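Long-range contacts in tartronate semialdehyde reductase (Salmonella typhimurium, PDB 1VPD), which probably catalyses the NAD(P)H-dependent reduction of tartronate semialdehyde to D-glycerate, the last step of galactarate degradation: residues E119-P124 / V139-D144; A105-S110 / G166-G171; D221-M226 / N279-A284. All blocks are in the same frame, centred on the assembly; numbering follows the deposited sequence.

Interaction 1 of 3, residues E119-P124 / V139-D144; sequences EMLDAP and VMVGGD
V141 carries CG1 anti to its backbone N (chi1 -171°), which splays its two methyls along the facing strand: CG1 meets L121 CB at 4.0 Å, and CG2 meets A123 CB. V139 adopts the same rotamer, and its CG1 reaches the same A123 methyl, beside V141 CG2. Selenomethionine M140 instead holds CG between its backbone N and carbonyl carbon (chi1 57°), which turns it across the proline ring, its CG 3.9 Å from P124 CG. Between the backbones, D122 and G142 form an antiparallel hydrogen-bonded pair. D122 N donates to G142 O, and G142 N returns a shorter bond of 2.8 Å to D122 O. Further along, M140 N donates almost straight (169°) to P124 O. The pairing illustrates how a Rossmann-type NAD-binding domain is extended: strand 119-126 continues the parallel sheet through its backbone bonds to L95 and D97, whereas strand 137-142 runs antiparallel to it. Past this pair direct backbone bonding gives way to water, one molecule accepting from D144 N and donating to M120 O at 2.7 Å. G143 has backbone angles suited to glycine, and its CA lies 4.0 Å from L121 CD2. Helix 145-156 packs on L121, A123 and V141 through I147, F148 and M155, while P124 reaches N172 and K175, the latter the predicted active-site lysine.

Interaction 2 of 3, residues A105-S110 / G166-G171; sequences ASREIS and GDIGAG
I168 projects from its loop toward helix 103-114 and meets S110 there, CG1 lying 3.7 Å from S110 CB. Two torsions shape this meeting. In I168, CG1 lies opposite the backbone N (chi1 -177°), extending the longer branch to the serine; in S110 a similar value (178°) swings OG to the same branch, 3.8 Å from I168 CG1. The close-packed part continues one helical turn back, where S106 CB stands 4.2 Å from G169 CA. Here the loop can come near because G169 presents bare backbone, and its phi of 100° suits the third position of the type II turn from D167 to A170. That turn is closed by a 2.9 Å bond from A170 N to D167 O, and G169 is the N-cap of the long helix 170-198, which leads out of the nucleotide-binding domain. D122, on strand 119-126, touches both S106 and I168. The looser side belongs to R107, an exposed residue whose aliphatic stem, in the conformer given, merely passes the carbonyl of I168. Its side chain was modelled in two conformers, as might be expected where solvent replaces protein neighbours, and this touch is therefore less certain. Between the helix and the turn, then, cohesion is essentially van der Waals and hydrophobic; the directional bonds of this corner are made within each segment or to third parties such as D122.

Interaction 3 of 3, residues D221-M226 / N279-A284; sequences DAKAPM and NDDHSA
K223 and D281 approach each other from opposite directions and form a salt bridge. K223 NZ lies 2.8 Å from D281 OD2, meeting that oxygen on its syn side, and makes a weak second bond of 3.1 Å to D281 OD1. The lysine reaches across with a single bend near its root (chi2 -52°) followed by an extended tail, whose CE passes close to the H282 ring. Selenomethionine M226 comes at the carboxylate from another direction, crossing D281 at about a right angle with its methyl CE 3.6 Å from OD2. K223 NZ is one of three donors to OD2; S283 supplies the other two: its OG bonds OD2 at 2.8 Å on the anti side, and its backbone N reaches the same atom from above the carboxylate plane, 54° out of it. This last bond makes an Asx turn at the start of the short 3-10 segment 282-284 leading into helix 285-293. So dense a set of donors around a buried carboxylate probably favours its charged form. In the next shell F236 N donates to D281 OD1, giving the second oxygen a partner beyond the lysine. M189 of helix 170-198 packs against K223, while V182 and I186 touch H282, whose side chain lies about 4 Å from a tartaric acid molecule, probably from the crystallisation liquor, though it may mark the pocket.

How the interactions relate
Interactions 1 and 2 are neighbours, their centres 7 Å apart, and D122 helps to join them: its OD1 accepts from G169 N at 2.9 Å, tying the sheet to the turn that starts helix 170-198. A backbone link, probably a hydrogen bond, runs from G143 N to G166 O, also 2.9 Å. Interaction 3 stands apart on the opposite side of the chain's centre, about 28 Å from interaction 1 and 30 Å from interaction 2, centre to centre. Helix 170-198 bridges the gap, and the predicted catalytic residue K175 lies on it: its side chain is about 4 Å from that of P124 and about 8 Å from that of H282.

Interaction 1 of 3, residues E119-P124 / V139-D144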
loop_
_atom_site.group_PDB
_atom_site.type_symbol
_atom_site.label_atom_id
_atom_site.label_comp_id
_atom_site.label_asym_id
_atom_site.label_seq_id
_atom_site.Cartn_x
_atom_site.Cartn_y
_atom_site.Cartn_z
ATOM N N GLU A 119 8.262 -16.588 -12.117
ATOM C CA GLU A 119 7.349 -16.851 -11.008
ATOM C C GLU A 119 6.895 -15.528 -10.414
ATOM O O GLU A 119 7.540 -14.508 -10.623
ATOM C CB GLU A 119 8.052 -17.619 -9.903
ATOM C CG GLU A 119 8.815 -18.854 -10.363
ATOM C CD GLU A 119 7.974 -20.098 -10.450
ATOM O OE1 GLU A 119 6.723 -20.025 -10.328
ATOM O OE2 GLU A 119 8.599 -21.160 -10.666
HETATM N N MSE A 120 5.814 -15.558 -9.638
HETATM C CA MSE A 120 5.263 -14.316 -9.073
HETATM C C MSE A 120 4.539 -14.551 -7.753
HETATM O O MSE A 120 3.806 -15.541 -7.597
HETATM C CB MSE A 120 4.304 -13.643 -10.063
HETATM C CG MSE A 120 3.757 -12.319 -9.565
HETATM SE SE MSE A 120 2.640 -11.513 -10.904
HETATM C CE MSE A 120 1.875 -10.074 -9.931
ATOM N N LEU A 121 4.786 -13.659 -6.800
ATOM C CA LEU A 121 3.968 -13.533 -5.600
ATOM C C LEU A 121 3.292 -12.160 -5.622
ATOM O O LEU A 121 3.916 -11.169 -6.022
ATOM C CB LEU A 121 4.802 -13.610 -4.323
ATOM C CG LEU A 121 5.661 -14.857 -4.069
ATOM C CD1 LEU A 121 6.526 -14.642 -2.848
ATOM C CD2 LEU A 121 4.755 -16.039 -3.910
ATOM N N ASP A 122 2.042 -12.101 -5.161
ATOM C CA ASP A 122 1.399 -10.829 -4.853
ATOM C C ASP A 122 1.445 -10.623 -3.347
ATOM O O ASP A 122 0.793 -11.346 -2.597
ATOM C CB ASP A 122 -0.017 -10.685 -5.443
ATOM C CG ASP A 122 -1.033 -11.686 -4.911
ATOM O OD1 ASP A 122 -0.762 -12.915 -4.900
ATOM O OD2 ASP A 122 -2.190 -11.330 -4.549
ATOM N N ALA A 123 2.268 -9.668 -2.917
ATOM C CA ALA A 123 2.576 -9.443 -1.505
ATOM C C ALA A 123 2.377 -7.977 -1.082
ATOM O O ALA A 123 3.328 -7.315 -0.642
ATOM C CB ALA A 123 4.005 -9.877 -1.217
ATOM N N PRO A 124 1.151 -7.467 -1.207
ATOM C CA PRO A 124 0.846 -6.118 -0.737
ATOM C C PRO A 124 0.981 -6.005 0.778
ATOM O O PRO A 124 1.091 -7.001 1.516
ATOM C CB PRO A 124 -0.608 -5.895 -1.196
ATOM C CG PRO A 124 -1.181 -7.261 -1.317
ATOM C CD PRO A 124 -0.036 -8.129 -1.776
ATOM N N VAL A 139 2.535 -7.951 5.816
ATOM C CA VAL A 139 2.591 -8.361 4.428
ATOM C C VAL A 139 1.660 -9.550 4.268
ATOM O O VAL A 139 1.650 -10.474 5.089
ATOM C CB VAL A 139 4.058 -8.739 4.036
ATOM C CG1 VAL A 139 4.156 -9.091 2.582
ATOM C CG2 VAL A 139 4.992 -7.599 4.364
HETATM N N MSE A 140 0.866 -9.523 3.205
HETATM C CA MSE A 140 -0.155 -10.529 2.945
HETATM C C MSE A 140 0.057 -11.038 1.528
HETATM O O MSE A 140 0.040 -10.264 0.595
HETATM C CB MSE A 140 -1.557 -9.927 3.155
HETATM C CG MSE A 140 -1.858 -8.694 2.295
HETATM SE SE MSE A 140 -2.924 -7.331 3.240
HETATM C CE MSE A 140 -1.659 -6.847 4.614
ATOM N N VAL A 141 0.250 -12.351 1.371
ATOM C CA VAL A 141 0.860 -12.892 0.157
ATOM C C VAL A 141 0.038 -13.986 -0.499
ATOM O O VAL A 141 -0.448 -14.894 0.179
ATOM C CB VAL A 141 2.261 -13.487 0.488
ATOM C CG1 VAL A 141 2.986 -13.842 -0.795
ATOM C CG2 VAL A 141 3.065 -12.517 1.357
ATOM N N GLY A 142 -0.104 -13.916 -1.819
ATOM C CA GLY A 142 -0.602 -15.028 -2.591
ATOM C C GLY A 142 0.477 -15.579 -3.508
ATOM O O GLY A 142 1.423 -14.871 -3.884
ATOM N N GLY A 143 0.313 -16.846 -3.869
ATOM C CA GLY A 143 1.203 -17.532 -4.802
ATOM C C GLY A 143 1.577 -18.908 -4.284
ATOM O O GLY A 143 0.985 -19.415 -3.358
ATOM N N ASP A 144 2.571 -19.511 -4.917
ATOM C CA ASP A 144 3.059 -20.847 -4.536
ATOM C C ASP A 144 3.761 -20.857 -3.195
ATOM O O ASP A 144 4.637 -20.044 -2.932
ATOM C CB ASP A 144 3.986 -21.322 -5.666
ATOM C CG ASP A 144 4.673 -22.641 -5.381
ATOM O OD1 ASP A 144 4.562 -23.209 -4.284
ATOM O OD2 ASP A 144 5.367 -23.190 -6.240
HETATM O O HOH W 1 5.338 -21.973 -8.477
HETATM O O HOH W 2 4.100 -18.146 -6.856
#

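Interaction 2 of 3, residues A105-S110 / G166-G171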
loop_
_atom_site.group_PDB
_atom_site.type_symbol
_atom_site.label_atom_id
_atom_site.label_comp_id
_atom_site.label_asym_id
_atom_site.label_seq_id
_atom_site.Cartn_x
_atom_site.Cartn_y
_atom_site.Cartn_z
ATOM N N ALA A 105 -5.850 -8.493 -12.012
ATOM C CA ALA A 105 -4.613 -8.022 -12.635
ATOM C C ALA A 105 -3.390 -8.819 -12.168
ATOM O O ALA A 105 -2.524 -9.157 -12.992
ATOM C CB ALA A 105 -4.413 -6.542 -12.408
ATOM N N SER A 106 -3.297 -9.116 -10.869
ATOM C CA SER A 106 -2.225 -9.978 -10.376
ATOM C C SER A 106 -2.217 -11.297 -11.137
ATOM O O SER A 106 -1.157 -11.779 -11.571
ATOM C CB SER A 106 -2.363 -10.261 -8.873
ATOM O OG SER A 106 -2.251 -9.078 -8.123
ATOM N N ARG A 107 -3.392 -11.886 -11.300
ATOM C CA ARG A 107 -3.503 -13.188 -11.988
ATOM C C ARG A 107 -3.119 -13.095 -13.466
ATOM O O ARG A 107 -2.405 -13.972 -13.985
ATOM C CB ARG A 107 -4.930 -13.754 -11.860
ATOM C CG ARG A 107 -5.313 -14.195 -10.454
ATOM C CD ARG A 107 -6.650 -14.991 -10.360
ATOM N NE ARG A 107 -7.789 -14.232 -10.889
ATOM C CZ ARG A 107 -8.689 -13.546 -10.179
ATOM N NH1 ARG A 107 -8.639 -13.501 -8.844
ATOM N NH2 ARG A 107 -9.667 -12.900 -10.820
ATOM N N GLU A 108 -3.532 -12.016 -14.124
ATOM C CA GLU A 108 -3.179 -11.767 -15.522
ATOM C C GLU A 108 -1.675 -11.601 -15.729
ATOM O O GLU A 108 -1.088 -12.181 -16.659
ATOM C CB GLU A 108 -3.870 -10.507 -16.038
ATOM C CG GLU A 108 -5.345 -10.693 -16.295
ATOM C CD GLU A 108 -6.055 -9.399 -16.676
ATOM O OE1 GLU A 108 -5.631 -8.271 -16.284
ATOM O OE2 GLU A 108 -7.068 -9.526 -17.369
ATOM N N ILE A 109 -1.058 -10.795 -14.875
ATOM C CA ILE A 109 0.371 -10.532 -14.957
ATOM C C ILE A 109 1.126 -11.833 -14.632
ATOM O O ILE A 109 2.113 -12.175 -15.299
ATOM C CB ILE A 109 0.773 -9.409 -13.976
ATOM C CG1 ILE A 109 0.120 -8.082 -14.408
ATOM C CG2 ILE A 109 2.294 -9.272 -13.940
ATOM C CD1 ILE A 109 0.080 -7.044 -13.316
ATOM N N SER A 110 0.665 -12.559 -13.621
ATOM C CA SER A 110 1.276 -13.851 -13.277
ATOM C C SER A 110 1.253 -14.827 -14.464
ATOM O O SER A 110 2.251 -15.517 -14.747
ATOM C CB SER A 110 0.567 -14.464 -12.075
ATOM O OG SER A 110 1.118 -15.737 -11.746
ATOM N N GLY A 166 -3.059 -17.561 0.301
ATOM C CA GLY A 166 -3.637 -18.383 -0.737
ATOM C C GLY A 166 -2.848 -18.360 -2.032
ATOM O O GLY A 166 -1.665 -17.984 -2.030
ATOM N N ASP A 167 -3.510 -18.771 -3.114
ATOM C CA ASP A 167 -2.926 -18.787 -4.452
ATOM C C ASP A 167 -2.782 -17.348 -4.958
ATOM O O ASP A 167 -3.280 -16.405 -4.330
ATOM C CB ASP A 167 -3.824 -19.540 -5.441
ATOM C CG ASP A 167 -3.954 -21.037 -5.127
ATOM O OD1 ASP A 167 -3.123 -21.595 -4.393
ATOM O OD2 ASP A 167 -4.881 -21.716 -5.604
ATOM N N ILE A 168 -2.124 -17.199 -6.101
ATOM C CA ILE A 168 -1.869 -15.888 -6.691
ATOM C C ILE A 168 -3.176 -15.076 -6.771
ATOM O O ILE A 168 -4.197 -15.563 -7.228
ATOM C CB ILE A 168 -1.189 -16.030 -8.090
ATOM C CG1 ILE A 168 -0.849 -14.658 -8.680
ATOM C CG2 ILE A 168 -2.049 -16.866 -9.070
ATOM C CD1 ILE A 168 0.320 -13.961 -8.014
ATOM N N GLY A 169 -3.091 -13.832 -6.309
ATOM C CA GLY A 169 -4.239 -12.945 -6.182
ATOM C C GLY A 169 -4.803 -12.833 -4.786
ATOM O O GLY A 169 -5.457 -11.843 -4.471
ATOM N N ALA A 170 -4.533 -13.820 -3.931
ATOM C CA ALA A 170 -5.067 -13.837 -2.578
ATOM C C ALA A 170 -4.452 -12.773 -1.708
ATOM O O ALA A 170 -5.106 -12.285 -0.783
ATOM C CB ALA A 170 -4.912 -15.222 -1.919
ATOM N N GLY A 171 -3.224 -12.378 -2.005
ATOM C CA GLY A 171 -2.618 -11.253 -1.316
ATOM C C GLY A 171 -3.458 -9.995 -1.534
ATOM O O GLY A 171 -3.799 -9.291 -0.582
#

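Interaction 3 of 3, residues D221-M226 / N279-A284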
loop_
_atom_site.group_PDB
_atom_site.type_symbol
_atom_site.label_atom_id
_atom_site.label_comp_id
_atom_site.label_asym_id
_atom_site.label_seq_id
_atom_site.Cartn_x
_atom_site.Cartn_y
_atom_site.Cartn_z
ATOM N N ASP A 221 -4.791 5.913 16.590
ATOM C CA ASP A 221 -3.526 6.478 17.091
ATOM C C ASP A 221 -2.676 7.110 15.998
ATOM O O ASP A 221 -1.943 8.067 16.268
ATOM C CB ASP A 221 -2.724 5.406 17.800
ATOM C CG ASP A 221 -3.316 5.020 19.133
ATOM O OD1 ASP A 221 -3.908 5.878 19.807
ATOM O OD2 ASP A 221 -3.221 3.877 19.578
ATOM N N ALA A 222 -2.757 6.589 14.774
ATOM C CA ALA A 222 -2.009 7.164 13.653
ATOM C C ALA A 222 -2.621 8.460 13.131
ATOM O O ALA A 222 -1.889 9.397 12.805
ATOM C CB ALA A 222 -1.905 6.172 12.502
ATOM N N LYS A 223 -3.952 8.513 13.061
ATOM C CA LYS A 223 -4.655 9.554 12.319
ATOM C C LYS A 223 -5.318 10.628 13.168
ATOM O O LYS A 223 -5.426 11.764 12.701
ATOM C CB LYS A 223 -5.663 8.924 11.352
ATOM C CG LYS A 223 -5.063 7.925 10.372
ATOM C CD LYS A 223 -3.855 8.476 9.611
ATOM C CE LYS A 223 -3.462 7.596 8.446
ATOM N NZ LYS A 223 -2.334 8.213 7.670
ATOM N N ALA A 224 -5.725 10.331 14.400
ATOM C CA ALA A 224 -6.368 11.378 15.212
ATOM C C ALA A 224 -5.425 12.562 15.443
ATOM O O ALA A 224 -5.839 13.715 15.289
ATOM C CB ALA A 224 -6.948 10.852 16.538
ATOM N N PRO A 225 -4.169 12.298 15.797
ATOM C CA PRO A 225 -3.206 13.401 15.952
ATOM C C PRO A 225 -3.031 14.217 14.671
ATOM O O PRO A 225 -2.965 15.457 14.755
ATOM C CB PRO A 225 -1.923 12.682 16.382
ATOM C CG PRO A 225 -2.433 11.447 17.062
ATOM C CD PRO A 225 -3.562 11.005 16.156
HETATM N N MSE A 226 -2.986 13.557 13.510
HETATM C CA MSE A 226 -2.835 14.254 12.234
HETATM C C MSE A 226 -4.008 15.185 11.980
HETATM O O MSE A 226 -3.827 16.346 11.618
HETATM C CB MSE A 226 -2.678 13.258 11.079
HETATM C CG MSE A 226 -1.405 12.436 11.153
HETATM SE SE MSE A 226 -1.167 11.252 9.626
HETATM C CE MSE A 226 -1.042 12.566 8.176
ATOM N N ASN A 279 -4.986 14.568 -3.285
ATOM C CA ASN A 279 -3.578 14.405 -2.957
ATOM C C ASN A 279 -3.272 14.551 -1.473
ATOM O O ASN A 279 -2.092 14.545 -1.072
ATOM C CB ASN A 279 -2.726 15.377 -3.783
ATOM C CG ASN A 279 -2.672 14.974 -5.237
ATOM O OD1 ASN A 279 -2.298 13.843 -5.556
ATOM N ND2 ASN A 279 -3.102 15.858 -6.119
ATOM N N ASP A 280 -4.316 14.670 -0.651
ATOM C CA ASP A 280 -4.157 14.670 0.797
ATOM C C ASP A 280 -4.115 13.250 1.344
ATOM O O ASP A 280 -4.671 12.335 0.743
ATOM C CB ASP A 280 -5.308 15.398 1.480
ATOM C CG ASP A 280 -5.236 16.899 1.348
ATOM O OD1 ASP A 280 -4.163 17.452 0.994
ATOM O OD2 ASP A 280 -6.220 17.595 1.638
ATOM N N ASP A 281 -3.455 13.069 2.485
ATOM C CA ASP A 281 -3.521 11.824 3.241
ATOM C C ASP A 281 -4.968 11.449 3.498
ATOM O O ASP A 281 -5.817 12.314 3.629
ATOM C CB ASP A 281 -2.815 11.972 4.579
ATOM C CG ASP A 281 -2.777 10.675 5.366
ATOM O OD1 ASP A 281 -2.057 9.742 4.950
ATOM O OD2 ASP A 281 -3.445 10.515 6.414
ATOM N N HIS A 282 -5.245 10.151 3.595
ATOM C CA HIS A 282 -6.622 9.715 3.818
ATOM C C HIS A 282 -7.263 10.087 5.167
ATOM O O HIS A 282 -8.486 9.999 5.294
ATOM C CB HIS A 282 -6.866 8.238 3.462
ATOM C CG HIS A 282 -5.968 7.221 4.103
ATOM N ND1 HIS A 282 -4.865 7.486 4.896
ATOM C CD2 HIS A 282 -6.031 5.873 3.999
ATOM C CE1 HIS A 282 -4.305 6.338 5.264
ATOM N NE2 HIS A 282 -5.002 5.349 4.738
ATOM N N SER A 283 -6.466 10.594 6.101
ATOM C CA SER A 283 -6.983 11.285 7.287
ATOM C C SER A 283 -7.891 12.460 6.896
ATOM O O SER A 283 -8.737 12.878 7.688
ATOM C CB SER A 283 -5.832 11.749 8.202
ATOM O OG SER A 283 -4.920 12.592 7.507
ATOM N N ALA A 284 -7.743 12.981 5.675
ATOM C CA ALA A 284 -8.607 14.056 5.175
ATOM C C ALA A 284 -10.069 13.629 4.978
ATOM O O ALA A 284 -10.937 14.454 4.717
ATOM C CB ALA A 284 -8.041 14.668 3.898
#